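Local atomic coordinates of PKS_KS domain-containing protein (Photorhabdus luminescens subsp. laumondii, PDB entry 6SMO), a protein that probably acts as a 3-oxoacyl-[acyl-carrier-protein] synthase of the thiolase-like superfamily and holds a linear poly-oxo chain in its pocket. Residues 35-39 with 40-44; 155-158 with 159-163; 310-313 with 314-318; 368-371 with 372-376; 378-381 with 382-386. One frame throughout, in Å; residues are numbered along the deposited sequence.

Interaction 1: residues 35-39 with 40-44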
loop_
_atom_site.group_PDB
_atom_site.type_symbol
_atom_site.label_atom_id
_atom_site.label_comp_id
_atom_site.label_asym_id
_atom_site.label_seq_id
_atom_site.Cartn_x
_atom_site.Cartn_y
_atom_site.Cartn_z
ATOM N N GLY B 35 7.878 -19.221 -6.619
ATOM C CA GLY B 35 6.784 -19.919 -5.919
ATOM C C GLY B 35 5.468 -19.199 -6.148
ATOM O O GLY B 35 5.443 -17.962 -5.983
ATOM N N VAL B 36 4.417 -19.931 -6.528
ATOM C CA VAL B 36 3.103 -19.341 -6.925
ATOM C C VAL B 36 1.959 -20.237 -6.433
ATOM O O VAL B 36 2.058 -21.472 -6.577
ATOM C CB VAL B 36 3.035 -19.103 -8.447
ATOM C CG1 VAL B 36 3.253 -20.381 -9.246
ATOM C CG2 VAL B 36 1.738 -18.425 -8.860
ATOM N N VAL B 37 0.929 -19.610 -5.856
ATOM C CA VAL B 37 -0.412 -20.202 -5.570
ATOM C C VAL B 37 -1.439 -19.364 -6.338
ATOM O O VAL B 37 -1.778 -18.270 -5.853
ATOM C CB VAL B 37 -0.715 -20.224 -4.058
ATOM C CG1 VAL B 37 -2.089 -20.808 -3.759
ATOM C CG2 VAL B 37 0.360 -20.963 -3.276
ATOM N N ALA B 38 -1.887 -19.846 -7.502
ATOM C CA ALA B 38 -2.774 -19.113 -8.436
ATOM C C ALA B 38 -3.981 -19.972 -8.803
ATOM O O ALA B 38 -3.935 -21.195 -8.678
ATOM C CB ALA B 38 -1.997 -18.705 -9.665
ATOM N N PRO B 39 -5.103 -19.356 -9.250
ATOM C CA PRO B 39 -6.267 -20.107 -9.725
ATOM C C PRO B 39 -5.979 -20.974 -10.961
ATOM O O PRO B 39 -6.656 -21.969 -11.135
ATOM C CB PRO B 39 -7.292 -19.014 -10.078
ATOM C CG PRO B 39 -6.842 -17.811 -9.280
ATOM C CD PRO B 39 -5.332 -17.904 -9.278
ATOM N N THR B 40 -5.003 -20.572 -11.784
ATOM C CA THR B 40 -4.552 -21.309 -12.997
ATOM C C THR B 40 -3.766 -22.560 -12.584
ATOM O O THR B 40 -3.854 -23.565 -13.312
ATOM C CB THR B 40 -3.727 -20.411 -13.929
ATOM O OG1 THR B 40 -2.804 -19.661 -13.140
ATOM C CG2 THR B 40 -4.587 -19.467 -14.742
ATOM N N GLY B 41 -3.030 -22.501 -11.469
ATOM C CA GLY B 41 -2.292 -23.656 -10.921
ATOM C C GLY B 41 -1.537 -23.315 -9.648
ATOM O O GLY B 41 -1.054 -22.170 -9.533
ATOM N N VAL B 42 -1.443 -24.282 -8.728
ATOM C CA VAL B 42 -0.625 -24.213 -7.480
ATOM C C VAL B 42 0.696 -24.942 -7.748
ATOM O O VAL B 42 0.648 -26.136 -8.105
ATOM C CB VAL B 42 -1.372 -24.820 -6.276
ATOM C CG1 VAL B 42 -0.590 -24.650 -4.983
ATOM C CG2 VAL B 42 -2.772 -24.244 -6.128
ATOM N N GLY B 43 1.823 -24.243 -7.583
ATOM C CA GLY B 43 3.171 -24.743 -7.919
ATOM C C GLY B 43 3.578 -24.327 -9.323
ATOM O O GLY B 43 2.682 -24.151 -10.168
ATOM N N VAL B 44 4.887 -24.202 -9.563
ATOM C CA VAL B 44 5.489 -23.656 -10.818
ATOM C C VAL B 44 5.093 -24.536 -12.011
ATOM O O VAL B 44 4.711 -23.967 -13.054
ATOM C CB VAL B 44 7.021 -23.535 -10.689
ATOM C CG1 VAL B 44 7.688 -23.232 -12.023
ATOM C CG2 VAL B 44 7.416 -22.496 -9.650
#
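Val37 lays its CG2 methyl against CG1 of Val42, 4.2 Å away, the two valines side by side and pointing the same way. The CG2 branch of Val37 that makes this contact lies beside its own backbone N. Beneath them the backbones form a single antiparallel bridge of the non-hydrogen-bonded kind, with bonds at the positions before and after it. Gly43 N gives a nearly straight bond to Val36 O (3.0 Å, 166° at the hydrogen). Ala38 N reaches Gly41 O at 3.2 Å. The return bond from Gly41 N to Ala38 O is weak. Pro39 and Thr40 turn the corner with helix-like backbone angles, and the proline ring restrains phi of the first. Thr40 places OG1 between its own N and carbonyl carbon (chi1 44°), 3.7 Å from CB of Ala38. Val36 faces the other way from Val37, its CG1 lying 3.9 Å from Gly43 O. Its side chain packs on Phe47 and Ile377, whereas Val37 rests on Phe99 of helix 95-111. Gly43, whose positive phi suits a glycine, is the N-cap of helix 44-53. The arrangement is a tight two-residue reversal resembling a type I turn at the end of strand 29-37, backed by the single Val37-Val42 bridge; it closes this central strand and steers the chain into the helix that follows in the layered thiolase fold.

Interaction 2: residues 155-158 with 159-163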
loop_
_atom_site.group_PDB
_atom_site.type_symbol
_atom_site.label_atom_id
_atom_site.label_comp_id
_atom_site.label_asym_id
_atom_site.label_seq_id
_atom_site.Cartn_x
_atom_site.Cartn_y
_atom_site.Cartn_z
ATOM N N ASP B 155 -16.873 -9.062 25.314
ATOM C CA ASP B 155 -16.566 -10.415 25.860
ATOM C C ASP B 155 -16.287 -11.405 24.720
ATOM O O ASP B 155 -15.465 -12.317 24.936
ATOM C CB ASP B 155 -17.688 -10.925 26.771
ATOM C CG ASP B 155 -19.043 -11.039 26.094
ATOM O OD1 ASP B 155 -19.474 -10.045 25.479
ATOM O OD2 ASP B 155 -19.658 -12.121 26.189
ATOM N N LEU B 156 -16.936 -11.239 23.560
ATOM C CA LEU B 156 -16.846 -12.188 22.413
ATOM C C LEU B 156 -15.522 -12.008 21.652
ATOM O O LEU B 156 -15.183 -12.918 20.868
ATOM C CB LEU B 156 -18.044 -11.991 21.475
ATOM C CG LEU B 156 -19.363 -12.618 21.931
ATOM C CD1 LEU B 156 -20.495 -12.225 20.996
ATOM C CD2 LEU B 156 -19.259 -14.135 22.017
ATOM N N ILE B 157 -14.805 -10.897 21.862
ATOM C CA ILE B 157 -13.487 -10.624 21.210
ATOM C C ILE B 157 -12.456 -11.606 21.782
ATOM O O ILE B 157 -12.130 -11.489 22.979
ATOM C CB ILE B 157 -13.040 -9.158 21.396
ATOM C CG1 ILE B 157 -14.051 -8.169 20.809
ATOM C CG2 ILE B 157 -11.651 -8.941 20.810
ATOM C CD1 ILE B 157 -13.898 -6.757 21.326
ATOM N N LYS B 158 -11.966 -12.528 20.947
ATOM C CA LYS B 158 -10.960 -13.559 21.323
ATOM C C LYS B 158 -9.554 -12.957 21.242
ATOM O O LYS B 158 -9.390 -11.908 20.588
ATOM C CB LYS B 158 -11.081 -14.787 20.413
ATOM C CG LYS B 158 -12.282 -15.680 20.689
ATOM C CD LYS B 158 -12.130 -16.526 21.934
ATOM C CE LYS B 158 -13.333 -17.402 22.207
ATOM N NZ LYS B 158 -13.092 -18.325 23.341
ATOM N N SER B 159 -8.584 -13.611 21.890
ATOM C CA SER B 159 -7.142 -13.246 21.890
ATOM C C SER B 159 -6.556 -13.419 20.482
ATOM O O SER B 159 -5.648 -12.642 20.122
ATOM C CB SER B 159 -6.384 -14.066 22.905
ATOM O OG SER B 159 -5.021 -13.673 22.962
ATOM N N GLU B 160 -7.069 -14.391 19.717
ATOM C CA GLU B 160 -6.556 -14.783 18.376
ATOM C C GLU B 160 -6.955 -13.742 17.318
ATOM O O GLU B 160 -6.297 -13.711 16.260
ATOM C CB GLU B 160 -7.093 -16.163 17.981
ATOM C CG GLU B 160 -6.711 -17.281 18.939
ATOM C CD GLU B 160 -5.258 -17.724 18.880
ATOM O OE1 GLU B 160 -4.374 -16.898 19.183
ATOM O OE2 GLU B 160 -5.013 -18.897 18.531
ATOM N N ASP B 161 -7.983 -12.927 17.589
ATOM C CA ASP B 161 -8.600 -11.979 16.619
ATOM C C ASP B 161 -7.630 -10.844 16.258
ATOM O O ASP B 161 -7.767 -10.300 15.145
ATOM C CB ASP B 161 -9.907 -11.392 17.160
ATOM C CG ASP B 161 -11.064 -12.375 17.197
ATOM O OD1 ASP B 161 -11.130 -13.244 16.303
ATOM O OD2 ASP B 161 -11.895 -12.262 18.120
ATOM N N TYR B 162 -6.705 -10.489 17.157
ATOM C CA TYR B 162 -5.750 -9.359 16.987
ATOM C C TYR B 162 -4.795 -9.633 15.816
ATOM O O TYR B 162 -4.332 -8.657 15.189
ATOM C CB TYR B 162 -4.967 -9.105 18.278
ATOM C CG TYR B 162 -4.120 -7.858 18.252
ATOM C CD1 TYR B 162 -4.688 -6.606 18.431
ATOM C CD2 TYR B 162 -2.752 -7.923 18.037
ATOM C CE1 TYR B 162 -3.920 -5.453 18.402
ATOM C CE2 TYR B 162 -1.969 -6.779 18.007
ATOM C CZ TYR B 162 -2.555 -5.540 18.191
ATOM O OH TYR B 162 -1.793 -4.409 18.163
ATOM N N ASP B 163 -4.515 -10.910 15.532
ATOM C CA ASP B 163 -3.588 -11.361 14.457
ATOM C C ASP B 163 -4.173 -11.023 13.078
ATOM O O ASP B 163 -3.375 -10.858 12.134
ATOM C CB ASP B 163 -3.287 -12.858 14.575
ATOM C CG ASP B 163 -2.600 -13.258 15.871
ATOM O OD1 ASP B 163 -1.865 -12.419 16.432
ATOM O OD2 ASP B 163 -2.807 -14.406 16.311
#
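The Asp161 carboxylate is the flat group that meets Lys158: the backbone N of Lys158 comes to OD2 from above the carboxylate plane, 37° out of it. The bond is 2.8 Å long with 148° at the hydrogen. Of the Lys158 side chain, CB meets the carboxylate, 3.5 Å from the same OD2, and CG2 of Ile157 approaches that oxygen more loosely at 4.3 Å. The other oxygen, OD1, is taken by a salt bridge to Arg143 of helix 134-144, so both carboxylate oxygens have partners and the rotation of the group is held from two directions. The torsion that puts CG of Asp161 beside its own N (chi1 -72°) folds the carboxylate back over the turn toward Lys158. In return, Asp161 N makes a weak bond to Lys158 O at 3.5 Å. The aspartate thus ties down the N-H that opens this short turn, resembling one half of a capping box, although only a short 3-10-like turn follows. Beyond CB the lysine chain bends at chi2 and carries the ammonium away. The turn lies in the long excursion between helices 134-144 and 169-178, far from the centre of the chain. Ile157 and Leu156 pack on Ile144, Asp161 on Cys140, and the partner Ketoacyl_synth_N domain-containing chain lies alongside, its Asn196 against Ile157 and its Ser202 against Tyr162.

Interaction 3: residues 310-313 with 314-318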
loop_
_atom_site.group_PDB
_atom_site.type_symbol
_atom_site.label_atom_id
_atom_site.label_comp_id
_atom_site.label_asym_id
_atom_site.label_seq_id
_atom_site.Cartn_x
_atom_site.Cartn_y
_atom_site.Cartn_z
ATOM N N ARG B 310 5.532 7.895 -18.696
ATOM C CA ARG B 310 6.682 8.515 -17.981
ATOM C C ARG B 310 7.324 7.471 -17.057
ATOM O O ARG B 310 8.564 7.478 -16.940
ATOM C CB ARG B 310 6.246 9.756 -17.193
ATOM C CG ARG B 310 7.368 10.758 -16.962
ATOM C CD ARG B 310 6.943 12.007 -16.211
ATOM N NE ARG B 310 7.250 11.936 -14.785
ATOM C CZ ARG B 310 6.405 11.559 -13.825
ATOM N NH1 ARG B 310 6.813 11.542 -12.566
ATOM N NH2 ARG B 310 5.163 11.204 -14.110
ATOM N N CYS B 311 6.509 6.611 -16.436
ATOM C CA CYS B 311 6.943 5.529 -15.507
ATOM C C CYS B 311 7.773 4.484 -16.265
ATOM O O CYS B 311 8.801 4.042 -15.715
ATOM C CB CYS B 311 5.747 4.860 -14.839
ATOM S SG CYS B 311 6.198 3.866 -13.393
ATOM N N ILE B 312 7.337 4.107 -17.473
ATOM C CA ILE B 312 8.058 3.161 -18.381
ATOM C C ILE B 312 9.418 3.773 -18.744
ATOM O O ILE B 312 10.419 3.028 -18.738
ATOM C CB ILE B 312 7.224 2.840 -19.641
ATOM C CG1 ILE B 312 5.932 2.090 -19.305
ATOM C CG2 ILE B 312 8.055 2.072 -20.659
ATOM C CD1 ILE B 312 4.864 2.197 -20.370
ATOM N N ASP B 313 9.437 5.074 -19.051
ATOM C CA ASP B 313 10.644 5.828 -19.488
ATOM C C ASP B 313 11.678 5.843 -18.356
ATOM O O ASP B 313 12.870 5.617 -18.647
ATOM C CB ASP B 313 10.279 7.251 -19.923
ATOM C CG ASP B 313 11.395 7.967 -20.665
ATOM O OD1 ASP B 313 11.869 7.419 -21.679
ATOM O OD2 ASP B 313 11.783 9.066 -20.219
ATOM N N MET B 314 11.241 6.098 -17.117
ATOM C CA MET B 314 12.127 6.218 -15.926
ATOM C C MET B 314 12.645 4.833 -15.515
ATOM O O MET B 314 13.777 4.767 -15.000
ATOM C CB MET B 314 11.398 6.870 -14.746
ATOM C CG MET B 314 11.174 8.361 -14.930
ATOM S SD MET B 314 11.119 9.272 -13.367
ATOM C CE MET B 314 9.675 8.534 -12.604
ATOM N N ALA B 315 11.853 3.779 -15.735
ATOM C CA ALA B 315 12.223 2.369 -15.460
ATOM C C ALA B 315 13.364 1.935 -16.392
ATOM O O ALA B 315 14.252 1.192 -15.930
ATOM C CB ALA B 315 11.016 1.476 -15.612
ATOM N N LEU B 316 13.336 2.382 -17.653
ATOM C CA LEU B 316 14.358 2.049 -18.685
ATOM C C LEU B 316 15.657 2.816 -18.401
ATOM O O LEU B 316 16.736 2.220 -18.586
ATOM C CB LEU B 316 13.805 2.378 -20.075
ATOM C CG LEU B 316 12.779 1.384 -20.619
ATOM C CD1 LEU B 316 11.946 2.008 -21.728
ATOM C CD2 LEU B 316 13.459 0.116 -21.113
ATOM N N LYS B 317 15.557 4.082 -17.978
ATOM C CA LYS B 317 16.713 4.918 -17.544
ATOM C C LYS B 317 17.353 4.296 -16.296
ATOM O O LYS B 317 18.593 4.339 -16.189
ATOM C CB LYS B 317 16.288 6.364 -17.259
ATOM C CG LYS B 317 16.626 7.373 -18.350
ATOM C CD LYS B 317 15.673 7.355 -19.526
ATOM C CE LYS B 317 15.996 8.418 -20.555
ATOM N NZ LYS B 317 14.896 8.584 -21.534
ATOM N N ASP B 318 16.532 3.745 -15.396
ATOM C CA ASP B 318 16.968 3.096 -14.130
ATOM C C ASP B 318 17.742 1.811 -14.452
ATOM O O ASP B 318 18.752 1.544 -13.769
ATOM C CB ASP B 318 15.772 2.806 -13.221
ATOM C CG ASP B 318 16.170 2.339 -11.833
ATOM O OD1 ASP B 318 16.768 3.145 -11.095
ATOM O OD2 ASP B 318 15.900 1.166 -11.511
#
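Asp313 and Lys317, one helical turn apart, meet through their charged ends: NZ of Lys317 lies 3.2 Å from OD1 and 3.4 Å from OD2 of Asp313, a salt bridge whose two component bonds are weak. The side chains run across each other at a slant. Asp313 CG stands opposite its own N (chi1 -167°), and the lysine, bent at chi2 (79°), doubles back, with its CD 3.4 Å from Asp313 O. Both carboxylate oxygens of Asp313 are thus engaged by NZ, while its carbonyl O accepts Lys317 N (3.2 Å). The other three carbonyls of 310-313 are used in the same way, each by the N-H four residues on: Arg310 O by Met314, Cys311 O by Ala315 and Ile312 O by Leu316, the i to i+4 pattern of an alpha helix. The remaining contacts are apolar or nearly so. Ile312 and Leu316 lie side by side, CG2 of the isoleucine 4.0 Å from CD1 of the leucine. Met314 runs alongside Arg310 and brings its terminal CE obliquely to the guanidinium, 4.2 Å from NH1. At the end of the segment, Asp318 OD2 makes a salt bridge with Arg206 and accepts a hydrogen bond from Tyr289 N. Helix 306-319 lies against the mixed sheet: Cys311 and Met314 pack on Val292 of strand 284-293, Ala315 on Val434 and Val436 of strand 431-438, and Ile312 on Leu422 and Leu424 of strand 420-427.

Interaction 4: residues 368-371 with 372-376. With LKZ (3,5,7,9,11-pentakis(oxidanylidene)dodecanal), chain H.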
loop_
_atom_site.group_PDB
_atom_site.type_symbol
_atom_site.label_atom_id
_atom_site.label_comp_id
_atom_site.label_asym_id
_atom_site.label_seq_id
_atom_site.Cartn_x
_atom_site.Cartn_y
_atom_site.Cartn_z
ATOM N N GLY B 368 -7.794 -13.928 -13.461
ATOM C CA GLY B 368 -8.588 -12.839 -12.860
ATOM C C GLY B 368 -7.676 -11.861 -12.142
ATOM O O GLY B 368 -6.450 -11.941 -12.359
ATOM N N HIS B 369 -8.254 -10.989 -11.314
ATOM C CA HIS B 369 -7.498 -9.910 -10.627
ATOM C C HIS B 369 -7.344 -10.201 -9.132
ATOM O O HIS B 369 -8.336 -10.156 -8.417
ATOM C CB HIS B 369 -8.163 -8.557 -10.918
ATOM C CG HIS B 369 -7.276 -7.377 -10.700
ATOM N ND1 HIS B 369 -6.052 -7.478 -10.104
ATOM C CD2 HIS B 369 -7.449 -6.071 -10.967
ATOM C CE1 HIS B 369 -5.502 -6.293 -10.024
ATOM N NE2 HIS B 369 -6.332 -5.421 -10.550
ATOM N N ALA B 370 -6.105 -10.411 -8.695
ATOM C CA ALA B 370 -5.751 -10.718 -7.291
ATOM C C ALA B 370 -5.160 -9.476 -6.622
ATOM O O ALA B 370 -4.451 -9.636 -5.642
ATOM C CB ALA B 370 -4.807 -11.889 -7.237
ATOM N N LEU B 371 -5.419 -8.302 -7.195
ATOM C CA LEU B 371 -4.965 -6.990 -6.669
ATOM C C LEU B 371 -3.439 -6.963 -6.607
ATOM O O LEU B 371 -2.820 -7.052 -7.663
ATOM C CB LEU B 371 -5.616 -6.669 -5.320
ATOM C CG LEU B 371 -7.077 -7.082 -5.156
ATOM C CD1 LEU B 371 -7.629 -6.586 -3.836
ATOM C CD2 LEU B 371 -7.933 -6.582 -6.303
ATOM N N ALA B 372 -2.877 -6.790 -5.412
ATOM C CA ALA B 372 -1.412 -6.755 -5.208
ATOM C C ALA B 372 -0.799 -8.087 -5.643
ATOM O O ALA B 372 0.234 -8.066 -6.316
ATOM C CB ALA B 372 -1.124 -6.499 -3.757
ATOM N N ALA B 373 -1.470 -9.200 -5.337
ATOM C CA ALA B 373 -0.975 -10.551 -5.676
ATOM C C ALA B 373 -0.820 -10.744 -7.192
ATOM O O ALA B 373 0.074 -11.490 -7.579
ATOM C CB ALA B 373 -1.846 -11.602 -5.042
ATOM N N ALA B 374 -1.670 -10.112 -8.004
ATOM C CA ALA B 374 -1.641 -10.225 -9.480
ATOM C C ALA B 374 -0.288 -9.771 -10.029
ATOM O O ALA B 374 0.181 -10.402 -10.962
ATOM C CB ALA B 374 -2.750 -9.400 -10.073
ATOM N N ASN B 375 0.306 -8.719 -9.471
ATOM C CA ASN B 375 1.629 -8.239 -9.946
ATOM C C ASN B 375 2.684 -9.333 -9.780
ATOM O O ASN B 375 3.430 -9.555 -10.720
ATOM C CB ASN B 375 2.110 -7.027 -9.157
ATOM C CG ASN B 375 1.135 -5.880 -9.202
ATOM O OD1 ASN B 375 0.429 -5.708 -10.185
ATOM N ND2 ASN B 375 1.100 -5.088 -8.149
ATOM N N ALA B 376 2.705 -9.976 -8.615
ATOM C CA ALA B 376 3.672 -11.029 -8.221
ATOM C C ALA B 376 3.458 -12.287 -9.072
ATOM O O ALA B 376 4.460 -12.830 -9.573
ATOM C CB ALA B 376 3.535 -11.330 -6.749
HETATM C C4 LKZ H . -11.729 -2.829 -0.509
HETATM C C5 LKZ H . -10.467 -2.043 -0.260
HETATM C C6 LKZ H . -9.143 -2.690 -0.680
HETATM C C7 LKZ H . -8.585 -1.931 -1.864
HETATM C C8 LKZ H . -7.215 -2.313 -2.436
HETATM C C10 LKZ H . -6.711 -1.759 -7.610
HETATM C C22 LKZ H . -12.124 -3.497 0.793
HETATM C C11 LKZ H . -6.361 -3.226 -7.616
HETATM O O19 LKZ H . -7.079 -4.066 -8.127
HETATM C C3 LKZ H . -6.474 -1.341 -6.172
HETATM O O23 LKZ H . -5.747 -0.398 -5.914
HETATM C C2 LKZ H . -7.071 -2.231 -5.073
HETATM C C9 LKZ H . -7.030 -1.508 -3.726
HETATM O O20 LKZ H . -6.940 -0.298 -3.667
HETATM O O21 LKZ H . -9.249 -1.062 -2.384
HETATM O O22 LKZ H . -10.523 -0.950 0.280
HETATM O O24 LKZ H . -12.940 -3.005 1.559
HETATM C C23 LKZ H . -11.446 -4.821 1.087
#
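His369 and Ala374 meet where ND1 of the ring approaches CB of the alanine obliquely, at 3.8 Å. On the other side of the imidazole lies the bound poly-oxo chain, whose O19 sits obliquely to the ring, 2.9 Å from NE2, a close polar approach. Leu371 touches the same oxygen with its CD2 methyl, 3.2 Å away. The imidazole gets there because its CG lies opposite the backbone N (chi1 -160°). Next to it along the chain, the methyl of Ala370 rests on that of Ala373 at 3.7 Å and, less closely, on that of Ala374 at 4.3 Å. The loop runs into helix 372-388, joined to its beginning by weak bonds from Ala373 N to Ala370 O and from Ala374 N to Leu371 O. It thereby brings His369 to the pocket just ahead of this buried helix, and the grouping of Cys191, His332 and His369 is consistent with the Cys-His-His set of the ketosynthase family. In the next shell, Phe258 meets the His369 ring edge-to-face and His332 meets it with planes about 80° apart, while the backbone of His369 bonds to Val259 and Ala261. Asn375, on the helix, donates from ND2 to Cys191 O and pairs OD1 with Ser425 OG. LKZ itself is also held by Phe428 N.

Interaction 5: residues 378-381 with 382-386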
loop_
_atom_site.group_PDB
_atom_site.type_symbol
_atom_site.label_atom_id
_atom_site.label_comp_id
_atom_site.label_asym_id
_atom_site.label_seq_id
_atom_site.Cartn_x
_atom_site.Cartn_y
_atom_site.Cartn_z
ATOM N N GLU B 378 1.978 -12.558 -12.024
ATOM C CA GLU B 378 2.365 -12.174 -13.410
ATOM C C GLU B 378 3.891 -12.053 -13.509
ATOM O O GLU B 378 4.430 -12.359 -14.588
ATOM C CB GLU B 378 1.694 -10.860 -13.818
ATOM C CG GLU B 378 0.215 -10.998 -14.122
ATOM C CD GLU B 378 -0.549 -9.685 -14.164
ATOM O OE1 GLU B 378 -0.004 -8.698 -14.701
ATOM O OE2 GLU B 378 -1.689 -9.650 -13.654
ATOM N N SER B 379 4.552 -11.609 -12.434
ATOM C CA SER B 379 6.033 -11.506 -12.322
ATOM C C SER B 379 6.660 -12.907 -12.308
ATOM O O SER B 379 7.749 -13.064 -12.894
ATOM C CB SER B 379 6.451 -10.703 -11.112
ATOM O OG SER B 379 6.338 -9.310 -11.366
ATOM N N VAL B 380 6.007 -13.879 -11.660
ATOM C CA VAL B 380 6.424 -15.315 -11.663
ATOM C C VAL B 380 6.260 -15.860 -13.087
ATOM O O VAL B 380 7.201 -16.513 -13.580
ATOM C CB VAL B 380 5.629 -16.152 -10.638
ATOM C CG1 VAL B 380 5.800 -17.648 -10.862
ATOM C CG2 VAL B 380 6.000 -15.790 -9.207
ATOM N N ALA B 381 5.107 -15.596 -13.712
ATOM C CA ALA B 381 4.768 -16.004 -15.098
ATOM C C ALA B 381 5.765 -15.384 -16.083
ATOM O O ALA B 381 6.190 -16.090 -17.019
ATOM C CB ALA B 381 3.352 -15.596 -15.424
ATOM N N LEU B 382 6.118 -14.112 -15.872
ATOM C CA LEU B 382 7.073 -13.339 -16.713
ATOM C C LEU B 382 8.451 -14.014 -16.690
ATOM O O LEU B 382 9.073 -14.119 -17.767
ATOM C CB LEU B 382 7.146 -11.901 -16.190
ATOM C CG LEU B 382 8.209 -11.006 -16.828
ATOM C CD1 LEU B 382 8.093 -11.003 -18.343
ATOM C CD2 LEU B 382 8.107 -9.587 -16.293
ATOM N N CYS B 383 8.909 -14.443 -15.510
ATOM C CA CYS B 383 10.220 -15.116 -15.300
ATOM C C CYS B 383 10.243 -16.455 -16.049
ATOM O O CYS B 383 11.279 -16.756 -16.673
ATOM C CB CYS B 383 10.506 -15.318 -13.817
ATOM S SG CYS B 383 10.779 -13.761 -12.928
ATOM N N LEU B 384 9.140 -17.211 -16.002
ATOM C CA LEU B 384 8.976 -18.515 -16.704
ATOM C C LEU B 384 8.945 -18.291 -18.222
ATOM O O LEU B 384 9.505 -19.136 -18.949
ATOM C CB LEU B 384 7.688 -19.192 -16.221
ATOM C CG LEU B 384 7.710 -19.694 -14.778
ATOM C CD1 LEU B 384 6.301 -19.974 -14.277
ATOM C CD2 LEU B 384 8.580 -20.935 -14.647
ATOM N N GLU B 385 8.310 -17.204 -18.676
ATOM C CA GLU B 385 8.178 -16.840 -20.115
ATOM C C GLU B 385 9.566 -16.584 -20.718
ATOM O O GLU B 385 9.829 -17.103 -21.821
ATOM C CB GLU B 385 7.281 -15.611 -20.288
ATOM C CG GLU B 385 5.799 -15.932 -20.278
ATOM C CD GLU B 385 4.901 -14.712 -20.378
ATOM O OE1 GLU B 385 5.022 -13.820 -19.517
ATOM O OE2 GLU B 385 4.089 -14.648 -21.321
ATOM N N ILE B 386 10.410 -15.813 -20.023
ATOM C CA ILE B 386 11.789 -15.448 -20.471
ATOM C C ILE B 386 12.661 -16.711 -20.480
ATOM O O ILE B 386 13.417 -16.894 -21.456
ATOM C CB ILE B 386 12.384 -14.334 -19.584
ATOM C CG1 ILE B 386 11.644 -13.008 -19.785
ATOM C CG2 ILE B 386 13.881 -14.183 -19.823
ATOM C CD1 ILE B 386 11.896 -11.984 -18.703
#
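Apolar contact joins Val380 and Leu384, which run side by side in the same direction with CG1 of the valine 4.2 Å from CD1 of the leucine. The leucine keeps its CG beside its own N (chi1 -69°), and this lays CG over Val380 O at 3.4 Å. Backbone bonds give the helix its frame, each from an N-H to the carbonyl four residues back: Leu382 N to Glu378 O, the shortest at 2.8 Å, Cys383 N to Ser379 O, Leu384 N to Val380 O and Glu385 N to Ala381 O. Among the polar side chains, Glu385 stretches out with its CG 3.3 Å from Ala381 O, and its OE2 then accepts from His392 N and Asn361 ND2. Glu378 forms a salt bridge with Lys364, and Ser379 OG bonds back to Asn375 O one turn earlier. Phe47 covers Ala381 and Leu384 from helix 44-53, while Met437 of strand 431-438 packs on Leu382 and Cys383. Every residue here is buried, yet the two carboxylates are matched by a lysine and by N-H donors, a setting that probably favours their charged forms inside this central helix.

Along the chain the contacts follow one another in numerical order without interleaving. Interactions 4 and 5 are successive parts of helix 372-388, their centres 14 Å apart. Interaction 1, at the end of strand 29-37, touches interaction 5 directly, Val44 CG1 lying 3.6 Å from Leu384 CD2, and comes within about 6 Å (nearest atoms) of interaction 4. Interaction 3 lies on helix 306-319; strands 431-438 and 420-427 contact both this helix and helix 372-388. Interactions 1, 4 and 5 thus form a buried group near the pocket, interaction 3 lies further out on the sheet, and interaction 2, its centre 29 Å or more from the others, is peripheral and beside the partner chain.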